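Local coordinates for fibronectin type III domain-containing protein (Simiduia agarivorans, PDB 6P2K) that probably hydrolyses xyloglucan as a family GH74 glycoside hydrolase, the part described here being its beta-propeller catalytic region, at residues K287-L292 and D326-P331; E311-S316 and N367-Q372; Y630-A635 and N701-S706. One frame throughout, in Å; residues are numbered along the deposited sequence.

How the contacts relate
These contacts are a worked example of how neighbouring beta-propeller blades hold together, by loops in contact 1 and facing strands in contacts 2 and 3. Contacts 1 and 2 adjoin, with centres 13 Å apart: Leu292 O lies 2.9 Å from Ile313 N, so strand pairing within one blade links them. Contact 3 lies on the opposite side of the chain's centre, its centre 42 Å from that of contact 1 and 52 Å from that of contact 2. A glycerol, probably from the crystallisation liquor, lies about 3 Å from the Arg289 side chain. A zinc ion lies about 13 Å from that side chain and one about 13 Å from Phe634's; contacts 2 and 3 lie away from the annotated sites.

Contact 1. Residues K287-L292 and D326-P331; sequences KDRFGL and DYATPP
The connection between two propeller blades is fastened to a loop of the first blade where Arg289 and Gly291 meet Pro330 and Pro331. Arg289 runs lengthwise past a single carbonyl oxygen. Its CG stands anti to its own carbonyl carbon (chi1 -64°) and the chain is extended as far as NE, which carries CB, CG and CD by Pro330 O before NH1 bonds to that same Pro330 O at 3.0 Å. The bond is fairly straight (161° at the hydrogen) and reaches the guanidinium at its edge, in plane. Thr353 O takes a second bond from NH1, so two carbonyls restrict how the group can turn, while Ala328 CB packs 3.8 Å from NH1.

In the propeller, 287-292 joins strands 278-285 and 292-300 of one blade, whereas 326-331 leads from strand 304-314 to strand 336-338 of the next. Pro331 O is a second acceptor tying the two loops together. Gly291 N meets it on a lone pair in the carbonyl plane, with Gly291 N to Pro331 O 2.9 Å; Phe290 N adds a weak bond to Pro331 O at 3.2 Å, and Arg289 CA a CH...O contact. Pro330, preceded by a cis peptide bond, lays its CB 3.8 Å from Arg289 O. Pro331 CD rests 3.7 Å from Gly291 CA, at a backbone conformation where any CB would jam against Phe290 O.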
loop_
_atom_site.group_PDB
_atom_site.type_symbol
_atom_site.label_atom_id
_atom_site.label_comp_id
_atom_site.label_asym_id
_atom_site.label_seq_id
_atom_site.Cartn_x
_atom_site.Cartn_y
_atom_site.Cartn_z
ATOM N N LYS B 287 -12.780 12.107 44.465
ATOM C CA LYS B 287 -12.597 10.838 43.758
ATOM C C LYS B 287 -13.601 10.614 42.628
ATOM O O LYS B 287 -13.194 10.346 41.492
ATOM C CB LYS B 287 -12.641 9.654 44.731
ATOM C CG LYS B 287 -11.383 9.487 45.567
ATOM C CD LYS B 287 -11.064 8.015 45.807
ATOM C CE LYS B 287 -10.191 7.831 47.041
ATOM N NZ LYS B 287 -8.852 7.258 46.721
ATOM N N ASP B 288 -14.897 10.717 42.914
ATOM C CA ASP B 288 -15.918 10.309 41.953
ATOM C C ASP B 288 -15.907 11.188 40.706
ATOM O O ASP B 288 -15.749 12.410 40.787
ATOM C CB ASP B 288 -17.300 10.353 42.603
ATOM C CG ASP B 288 -17.477 9.285 43.663
ATOM O OD1 ASP B 288 -17.164 8.110 43.384
ATOM O OD2 ASP B 288 -17.926 9.622 44.775
ATOM N N ARG B 289 -16.098 10.555 39.544
ATOM C CA ARG B 289 -16.109 11.223 38.242
ATOM C C ARG B 289 -17.544 11.303 37.732
ATOM O O ARG B 289 -18.102 10.306 37.264
ATOM C CB ARG B 289 -15.226 10.482 37.241
ATOM C CG ARG B 289 -13.752 10.464 37.591
ATOM C CD ARG B 289 -12.908 9.962 36.421
ATOM N NE ARG B 289 -11.483 10.123 36.689
ATOM C CZ ARG B 289 -10.810 11.256 36.506
ATOM N NH1 ARG B 289 -11.426 12.335 36.037
ATOM N NH2 ARG B 289 -9.516 11.310 36.791
ATOM N N PHE B 290 -18.136 12.499 37.803
ATOM C CA PHE B 290 -19.461 12.716 37.236
ATOM C C PHE B 290 -19.627 14.118 36.663
ATOM O O PHE B 290 -20.744 14.481 36.276
ATOM C CB PHE B 290 -20.560 12.467 38.282
ATOM C CG PHE B 290 -20.376 13.250 39.552
ATOM C CD1 PHE B 290 -20.750 14.583 39.627
ATOM C CD2 PHE B 290 -19.831 12.652 40.673
ATOM C CE1 PHE B 290 -20.577 15.302 40.791
ATOM C CE2 PHE B 290 -19.660 13.363 41.838
ATOM C CZ PHE B 290 -20.032 14.690 41.899
ATOM N N GLY B 291 -18.565 14.914 36.600
ATOM C CA GLY B 291 -18.703 16.310 36.237
ATOM C C GLY B 291 -18.972 17.189 37.444
ATOM O O GLY B 291 -18.380 16.985 38.507
ATOM N N LEU B 292 -19.879 18.152 37.302
ATOM C CA LEU B 292 -20.118 19.133 38.352
ATOM C C LEU B 292 -21.584 19.547 38.338
ATOM O O LEU B 292 -22.159 19.786 37.273
ATOM C CB LEU B 292 -19.206 20.352 38.167
ATOM C CG LEU B 292 -19.295 21.519 39.150
ATOM C CD1 LEU B 292 -19.011 21.056 40.570
ATOM C CD2 LEU B 292 -18.316 22.608 38.735
ATOM N N ASP B 326 -4.747 15.579 29.034
ATOM C CA ASP B 326 -5.166 14.619 30.056
ATOM C C ASP B 326 -6.603 14.203 29.771
ATOM O O ASP B 326 -7.561 14.851 30.201
ATOM C CB ASP B 326 -5.018 15.228 31.445
ATOM C CG ASP B 326 -5.181 14.207 32.559
ATOM O OD1 ASP B 326 -5.346 13.005 32.258
ATOM O OD2 ASP B 326 -5.141 14.610 33.740
ATOM N N TYR B 327 -6.760 13.100 29.038
ATOM C CA TYR B 327 -8.084 12.569 28.712
ATOM C C TYR B 327 -8.692 11.996 29.991
ATOM O O TYR B 327 -8.657 10.793 30.259
ATOM C CB TYR B 327 -7.991 11.522 27.606
ATOM C CG TYR B 327 -9.329 11.176 26.989
ATOM C CD1 TYR B 327 -9.873 11.963 25.985
ATOM C CD2 TYR B 327 -10.046 10.062 27.410
ATOM C CE1 TYR B 327 -11.095 11.654 25.418
ATOM C CE2 TYR B 327 -11.268 9.741 26.845
ATOM C CZ TYR B 327 -11.787 10.544 25.853
ATOM O OH TYR B 327 -13.001 10.234 25.289
ATOM N N ALA B 328 -9.257 12.890 30.800
ATOM C CA ALA B 328 -9.810 12.551 32.110
ATOM C C ALA B 328 -11.297 12.886 32.090
ATOM O O ALA B 328 -11.687 14.033 32.328
ATOM C CB ALA B 328 -9.084 13.302 33.223
ATOM N N THR B 329 -12.128 11.882 31.806
ATOM C CA THR B 329 -13.557 12.089 31.645
ATOM C C THR B 329 -14.321 10.911 32.233
ATOM O O THR B 329 -13.878 9.758 32.104
ATOM C CB THR B 329 -13.927 12.270 30.163
ATOM O OG1 THR B 329 -15.351 12.300 30.017
ATOM C CG2 THR B 329 -13.355 11.133 29.319
ATOM N N PRO B 330 -15.454 11.160 32.914
ATOM C CA PRO B 330 -15.987 12.475 33.293
ATOM C C PRO B 330 -15.048 13.224 34.234
ATOM O O PRO B 330 -14.181 12.594 34.837
ATOM C CB PRO B 330 -17.300 12.132 34.007
ATOM C CG PRO B 330 -17.682 10.802 33.485
ATOM C CD PRO B 330 -16.387 10.077 33.269
ATOM N N PRO B 331 -15.196 14.542 34.342
ATOM C CA PRO B 331 -14.370 15.283 35.300
ATOM C C PRO B 331 -14.635 14.806 36.720
ATOM O O PRO B 331 -15.771 14.505 37.093
ATOM C CB PRO B 331 -14.812 16.739 35.107
ATOM C CG PRO B 331 -15.555 16.770 33.809
ATOM C CD PRO B 331 -16.154 15.413 33.642
#

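Contact 2. Residues E311-S316 and N367-Q372; sequences EKIWDS and NSYSWQ
Trp314 and Trp371 lie face to face, their five-membered rings 3.6 Å apart between centroids and their planes only 11° from parallel. The overlap extends along both indoles: Trp314 CG sits 3.4 Å from Trp371 CE2, and Trp314 CE3 is 3.7 Å from Trp371 CH2. The edge of Trp371 is engaged as well, since NE1 donates to Ile313 O at 2.9 Å, nearly straight at 166° and with the oxygen close to the ring plane. Stack and bond together fix the rotation of the indole. Replacing Trp371 by a leucine would probably leave Ile313 O without this donor and strip Trp314 of the flat partner on that face.

Strands 304-314 and 368-373 are the outermost strands of successive propeller blades, and a classic beta bulge opposite Leu292 lets the consecutive Ile313 and Trp314 both face the next blade. With CG1 set between its backbone N and carbonyl carbon (chi1 61°), Ile313 carries CD1 over the middle of the Tyr369 ring, a CH-pi contact 4.2 Å from the centroid, while CG2 packs 3.5 Å from Tyr369 CE1. The hydroxyl of Tyr369 is held by Glu294 and Arg347. Glu311 and Asn367 reach toward one another from the two segments and are bridged by water: one molecule donates to Glu311 OE1 and, at 2.7 Å, to Asn367 O. His362 bonds to Asn367 OD1.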
loop_
_atom_site.group_PDB
_atom_site.type_symbol
_atom_site.label_atom_id
_atom_site.label_comp_id
_atom_site.label_asym_id
_atom_site.label_seq_id
_atom_site.Cartn_x
_atom_site.Cartn_y
_atom_site.Cartn_z
ATOM N N GLU B 311 -28.648 20.295 38.375
ATOM C CA GLU B 311 -28.319 20.269 36.959
ATOM C C GLU B 311 -26.820 20.084 36.801
ATOM O O GLU B 311 -26.032 20.703 37.522
ATOM C CB GLU B 311 -28.770 21.559 36.268
ATOM C CG GLU B 311 -28.216 21.761 34.872
ATOM C CD GLU B 311 -28.579 23.118 34.302
ATOM O OE1 GLU B 311 -28.389 23.328 33.085
ATOM O OE2 GLU B 311 -29.056 23.976 35.075
ATOM N N LYS B 312 -26.426 19.222 35.868
ATOM C CA LYS B 312 -25.014 19.039 35.558
ATOM C C LYS B 312 -24.574 20.169 34.640
ATOM O O LYS B 312 -25.022 20.258 33.494
ATOM C CB LYS B 312 -24.772 17.676 34.914
ATOM C CG LYS B 312 -24.565 16.555 35.915
ATOM C CD LYS B 312 -23.796 15.397 35.308
ATOM C CE LYS B 312 -23.937 14.148 36.163
ATOM N NZ LYS B 312 -23.153 13.004 35.614
ATOM N N ILE B 313 -23.707 21.050 35.147
ATOM C CA ILE B 313 -23.160 22.122 34.320
ATOM C C ILE B 313 -21.854 21.719 33.657
ATOM O O ILE B 313 -21.324 22.480 32.832
ATOM C CB ILE B 313 -22.970 23.405 35.153
ATOM C CG1 ILE B 313 -21.994 23.158 36.305
ATOM C CG2 ILE B 313 -24.310 23.883 35.690
ATOM C CD1 ILE B 313 -21.471 24.431 36.933
ATOM N N TRP B 314 -21.327 20.540 33.986
ATOM C CA TRP B 314 -20.121 19.981 33.395
ATOM C C TRP B 314 -20.297 18.471 33.407
ATOM O O TRP B 314 -20.776 17.916 34.398
ATOM C CB TRP B 314 -18.878 20.399 34.186
ATOM C CG TRP B 314 -17.583 20.342 33.427
ATOM C CD1 TRP B 314 -17.414 20.206 32.076
ATOM C CD2 TRP B 314 -16.269 20.424 33.990
ATOM N NE1 TRP B 314 -16.071 20.196 31.768
ATOM C CE2 TRP B 314 -15.351 20.330 32.927
ATOM C CE3 TRP B 314 -15.782 20.564 35.295
ATOM C CZ2 TRP B 314 -13.974 20.377 33.130
ATOM C CZ3 TRP B 314 -14.414 20.609 35.492
ATOM C CH2 TRP B 314 -13.527 20.518 34.415
ATOM N N ASP B 315 -19.933 17.807 32.312
ATOM C CA ASP B 315 -20.313 16.409 32.149
ATOM C C ASP B 315 -19.262 15.681 31.316
ATOM O O ASP B 315 -18.201 16.229 31.003
ATOM C CB ASP B 315 -21.705 16.310 31.511
ATOM C CG ASP B 315 -22.466 15.081 31.959
ATOM O OD1 ASP B 315 -21.828 14.144 32.491
ATOM O OD2 ASP B 315 -23.702 15.051 31.773
ATOM N N SER B 316 -19.579 14.435 30.951
ATOM C CA SER B 316 -18.702 13.599 30.144
ATOM C C SER B 316 -18.255 14.341 28.895
ATOM O O SER B 316 -18.988 15.162 28.339
ATOM C CB SER B 316 -19.422 12.310 29.733
ATOM O OG SER B 316 -20.086 11.733 30.839
ATOM N N ASN B 367 -28.109 30.739 30.735
ATOM C CA ASN B 367 -27.735 29.782 31.789
ATOM C C ASN B 367 -26.873 28.647 31.236
ATOM O O ASN B 367 -27.002 27.485 31.635
ATOM C CB ASN B 367 -28.951 29.222 32.527
ATOM C CG ASN B 367 -28.580 28.662 33.894
ATOM O OD1 ASN B 367 -27.751 29.238 34.602
ATOM N ND2 ASN B 367 -29.180 27.539 34.265
ATOM N N SER B 368 -25.970 28.992 30.328
ATOM C CA SER B 368 -25.026 28.047 29.762
ATOM C C SER B 368 -23.620 28.374 30.245
ATOM O O SER B 368 -23.286 29.534 30.515
ATOM C CB SER B 368 -25.073 28.065 28.230
ATOM O OG SER B 368 -24.537 29.269 27.705
ATOM N N TYR B 369 -22.805 27.332 30.359
ATOM C CA TYR B 369 -21.422 27.447 30.788
ATOM C C TYR B 369 -20.507 27.022 29.650
ATOM O O TYR B 369 -20.800 26.063 28.930
ATOM C CB TYR B 369 -21.161 26.592 32.033
ATOM C CG TYR B 369 -21.867 27.101 33.268
ATOM C CD1 TYR B 369 -23.173 26.726 33.550
ATOM C CD2 TYR B 369 -21.230 27.965 34.148
ATOM C CE1 TYR B 369 -23.823 27.193 34.676
ATOM C CE2 TYR B 369 -21.871 28.438 35.277
ATOM C CZ TYR B 369 -23.169 28.050 35.538
ATOM O OH TYR B 369 -23.816 28.515 36.660
ATOM N N SER B 370 -19.405 27.746 29.487
ATOM C CA SER B 370 -18.429 27.487 28.432
ATOM C C SER B 370 -17.095 27.172 29.102
ATOM O O SER B 370 -16.418 28.072 29.608
ATOM C CB SER B 370 -18.323 28.681 27.487
ATOM O OG SER B 370 -17.487 28.381 26.384
ATOM N N TRP B 371 -16.721 25.897 29.103
ATOM C CA TRP B 371 -15.548 25.452 29.838
ATOM C C TRP B 371 -14.278 25.682 29.032
ATOM O O TRP B 371 -14.227 25.404 27.831
ATOM C CB TRP B 371 -15.696 23.977 30.212
ATOM C CG TRP B 371 -16.723 23.806 31.279
ATOM C CD1 TRP B 371 -18.049 23.524 31.110
ATOM C CD2 TRP B 371 -16.521 23.958 32.686
ATOM N NE1 TRP B 371 -18.680 23.475 32.330
ATOM C CE2 TRP B 371 -17.764 23.737 33.314
ATOM C CE3 TRP B 371 -15.407 24.250 33.478
ATOM C CZ2 TRP B 371 -17.922 23.798 34.695
ATOM C CZ3 TRP B 371 -15.566 24.309 34.851
ATOM C CH2 TRP B 371 -16.815 24.086 35.444
ATOM N N GLN B 372 -13.249 26.194 29.707
ATOM C CA GLN B 372 -11.999 26.599 29.079
ATOM C C GLN B 372 -10.835 25.867 29.731
ATOM O O GLN B 372 -10.751 25.792 30.962
ATOM C CB GLN B 372 -11.796 28.115 29.184
ATOM C CG GLN B 372 -12.951 28.941 28.631
ATOM C CD GLN B 372 -12.837 30.426 28.963
ATOM O OE1 GLN B 372 -11.742 30.944 29.191
ATOM N NE2 GLN B 372 -13.976 31.116 28.984
HETATM O O HOH W 1 -28.292 26.308 37.097
HETATM O O HOH W 2 -26.129 24.947 31.687
HETATM O O HOH W 3 -30.508 25.740 31.736
#

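Contact 3. Residues Y630-A635 and N701-S706; sequences YLMSFA and NKIVMS
Met632 and Phe634 of one strand reach across to Ile703 and Met705 of another, and the contacts between side chains are apolar. In the first pair the two side chains lie alongside, pointing opposite ways, Met632 bending at chi2 and chi3 so that its CE ends 3.8 Å from Ile703 CG2. The second pair is a methyl against an aromatic ring: the Met705 side chain runs roughly perpendicular to that of Phe634, with Met705 CE 3.5 Å from Phe634 CE1, approaching the ring obliquely. Met705 gets its methyl there by curling, its CG lying between the backbone N and carbonyl carbon (chi1 63°) and the torsions beyond also bent.

One backbone oxygen also comes near: Ser706 O lies 3.9 Å from Phe634 CZ. Neighbouring residues extend the apolar layer: Ile650 touches Met632, Phe634 and Met705 alike, and Trp648 meets the Phe634 ring edge to face.

Strands 630-634 and 702-706 run nearly parallel, 10° between directions, but their axes stay 9.5 Å apart and each pairs through its backbone within its own four-stranded antiparallel sheet. Such face-to-face packing of separate sheets through buried apolar side chains is how adjacent blades of a beta-propeller meet.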
loop_
_atom_site.group_PDB
_atom_site.type_symbol
_atom_site.label_atom_id
_atom_site.label_comp_id
_atom_site.label_asym_id
_atom_site.label_seq_id
_atom_site.Cartn_x
_atom_site.Cartn_y
_atom_site.Cartn_z
ATOM N N TYR B 630 34.662 4.507 34.272
ATOM C CA TYR B 630 34.208 4.972 35.572
ATOM C C TYR B 630 32.963 4.206 35.993
ATOM O O TYR B 630 32.073 3.952 35.176
ATOM C CB TYR B 630 33.914 6.474 35.534
ATOM C CG TYR B 630 35.151 7.327 35.358
ATOM C CD1 TYR B 630 35.936 7.677 36.449
ATOM C CD2 TYR B 630 35.538 7.772 34.101
ATOM C CE1 TYR B 630 37.072 8.451 36.295
ATOM C CE2 TYR B 630 36.671 8.547 33.936
ATOM C CZ TYR B 630 37.435 8.884 35.039
ATOM O OH TYR B 630 38.565 9.653 34.886
ATOM N N LEU B 631 32.910 3.831 37.270
ATOM C CA LEU B 631 31.746 3.182 37.860
ATOM C C LEU B 631 31.358 3.970 39.100
ATOM O O LEU B 631 32.129 4.029 40.064
ATOM C CB LEU B 631 32.043 1.721 38.209
ATOM C CG LEU B 631 30.865 0.841 38.630
ATOM C CD1 LEU B 631 29.920 0.597 37.457
ATOM C CD2 LEU B 631 31.363 -0.480 39.198
ATOM N N MET B 632 30.172 4.574 39.074
ATOM C CA MET B 632 29.750 5.533 40.086
ATOM C C MET B 632 28.460 5.061 40.738
ATOM O O MET B 632 27.493 4.717 40.047
ATOM C CB MET B 632 29.567 6.918 39.462
ATOM C CG MET B 632 29.244 8.024 40.447
ATOM S SD MET B 632 27.469 8.307 40.639
ATOM C CE MET B 632 27.073 9.036 39.050
ATOM N N SER B 633 28.445 5.059 42.068
ATOM C CA SER B 633 27.300 4.616 42.850
ATOM C C SER B 633 26.760 5.758 43.695
ATOM O O SER B 633 27.525 6.486 44.336
ATOM C CB SER B 633 27.690 3.441 43.759
ATOM O OG SER B 633 26.750 3.255 44.808
ATOM N N PHE B 634 25.439 5.899 43.703
ATOM C CA PHE B 634 24.735 6.821 44.590
ATOM C C PHE B 634 23.855 5.970 45.492
ATOM O O PHE B 634 22.847 5.416 45.039
ATOM C CB PHE B 634 23.913 7.839 43.804
ATOM C CG PHE B 634 23.059 8.733 44.665
ATOM C CD1 PHE B 634 23.596 9.386 45.764
ATOM C CD2 PHE B 634 21.716 8.925 44.365
ATOM C CE1 PHE B 634 22.810 10.210 46.551
ATOM C CE2 PHE B 634 20.925 9.749 45.145
ATOM C CZ PHE B 634 21.471 10.394 46.240
ATOM N N ALA B 635 24.244 5.853 46.756
ATOM C CA ALA B 635 23.619 4.913 47.674
ATOM C C ALA B 635 24.133 5.212 49.073
ATOM O O ALA B 635 25.013 6.054 49.264
ATOM C CB ALA B 635 23.927 3.462 47.283
ATOM N N ASN B 701 33.622 14.152 31.578
ATOM C CA ASN B 701 34.251 14.642 32.797
ATOM C C ASN B 701 33.237 15.212 33.784
ATOM O O ASN B 701 33.587 16.069 34.603
ATOM C CB ASN B 701 35.311 15.695 32.460
ATOM C CG ASN B 701 34.727 16.912 31.751
ATOM O OD1 ASN B 701 33.587 16.888 31.287
ATOM N ND2 ASN B 701 35.511 17.979 31.665
ATOM N N LYS B 702 31.986 14.754 33.730
ATOM C CA LYS B 702 30.919 15.338 34.532
ATOM C C LYS B 702 30.169 14.267 35.316
ATOM O O LYS B 702 29.882 13.181 34.800
ATOM C CB LYS B 702 29.933 16.120 33.652
ATOM C CG LYS B 702 30.550 17.300 32.908
ATOM C CD LYS B 702 30.943 18.428 33.855
ATOM C CE LYS B 702 31.771 19.481 33.134
ATOM N NZ LYS B 702 32.037 20.680 33.978
ATOM N N ILE B 703 29.853 14.594 36.568
ATOM C CA ILE B 703 29.033 13.767 37.448
ATOM C C ILE B 703 28.027 14.681 38.134
ATOM O O ILE B 703 28.370 15.796 38.542
ATOM C CB ILE B 703 29.889 13.015 38.490
ATOM C CG1 ILE B 703 30.874 12.071 37.802
ATOM C CG2 ILE B 703 29.009 12.242 39.463
ATOM C CD1 ILE B 703 32.000 11.611 38.701
ATOM N N VAL B 704 26.782 14.217 38.257
ATOM C CA VAL B 704 25.717 14.998 38.872
ATOM C C VAL B 704 24.987 14.129 39.890
ATOM O O VAL B 704 24.915 12.905 39.752
ATOM C CB VAL B 704 24.733 15.556 37.813
ATOM C CG1 VAL B 704 24.062 14.420 37.050
ATOM C CG2 VAL B 704 23.693 16.482 38.443
ATOM N N MET B 705 24.466 14.772 40.934
ATOM C CA MET B 705 23.639 14.106 41.933
ATOM C C MET B 705 22.750 15.152 42.591
ATOM O O MET B 705 22.977 16.358 42.460
ATOM C CB MET B 705 24.492 13.369 42.973
ATOM C CG MET B 705 25.391 14.270 43.810
ATOM S SD MET B 705 24.574 14.921 45.284
ATOM C CE MET B 705 24.169 13.406 46.147
ATOM N N SER B 706 21.739 14.676 43.318
ATOM C CA SER B 706 20.786 15.564 43.973
ATOM C C SER B 706 20.372 14.976 45.314
ATOM O O SER B 706 19.906 13.834 45.374
ATOM C CB SER B 706 19.556 15.796 43.088
ATOM O OG SER B 706 18.466 16.296 43.841
#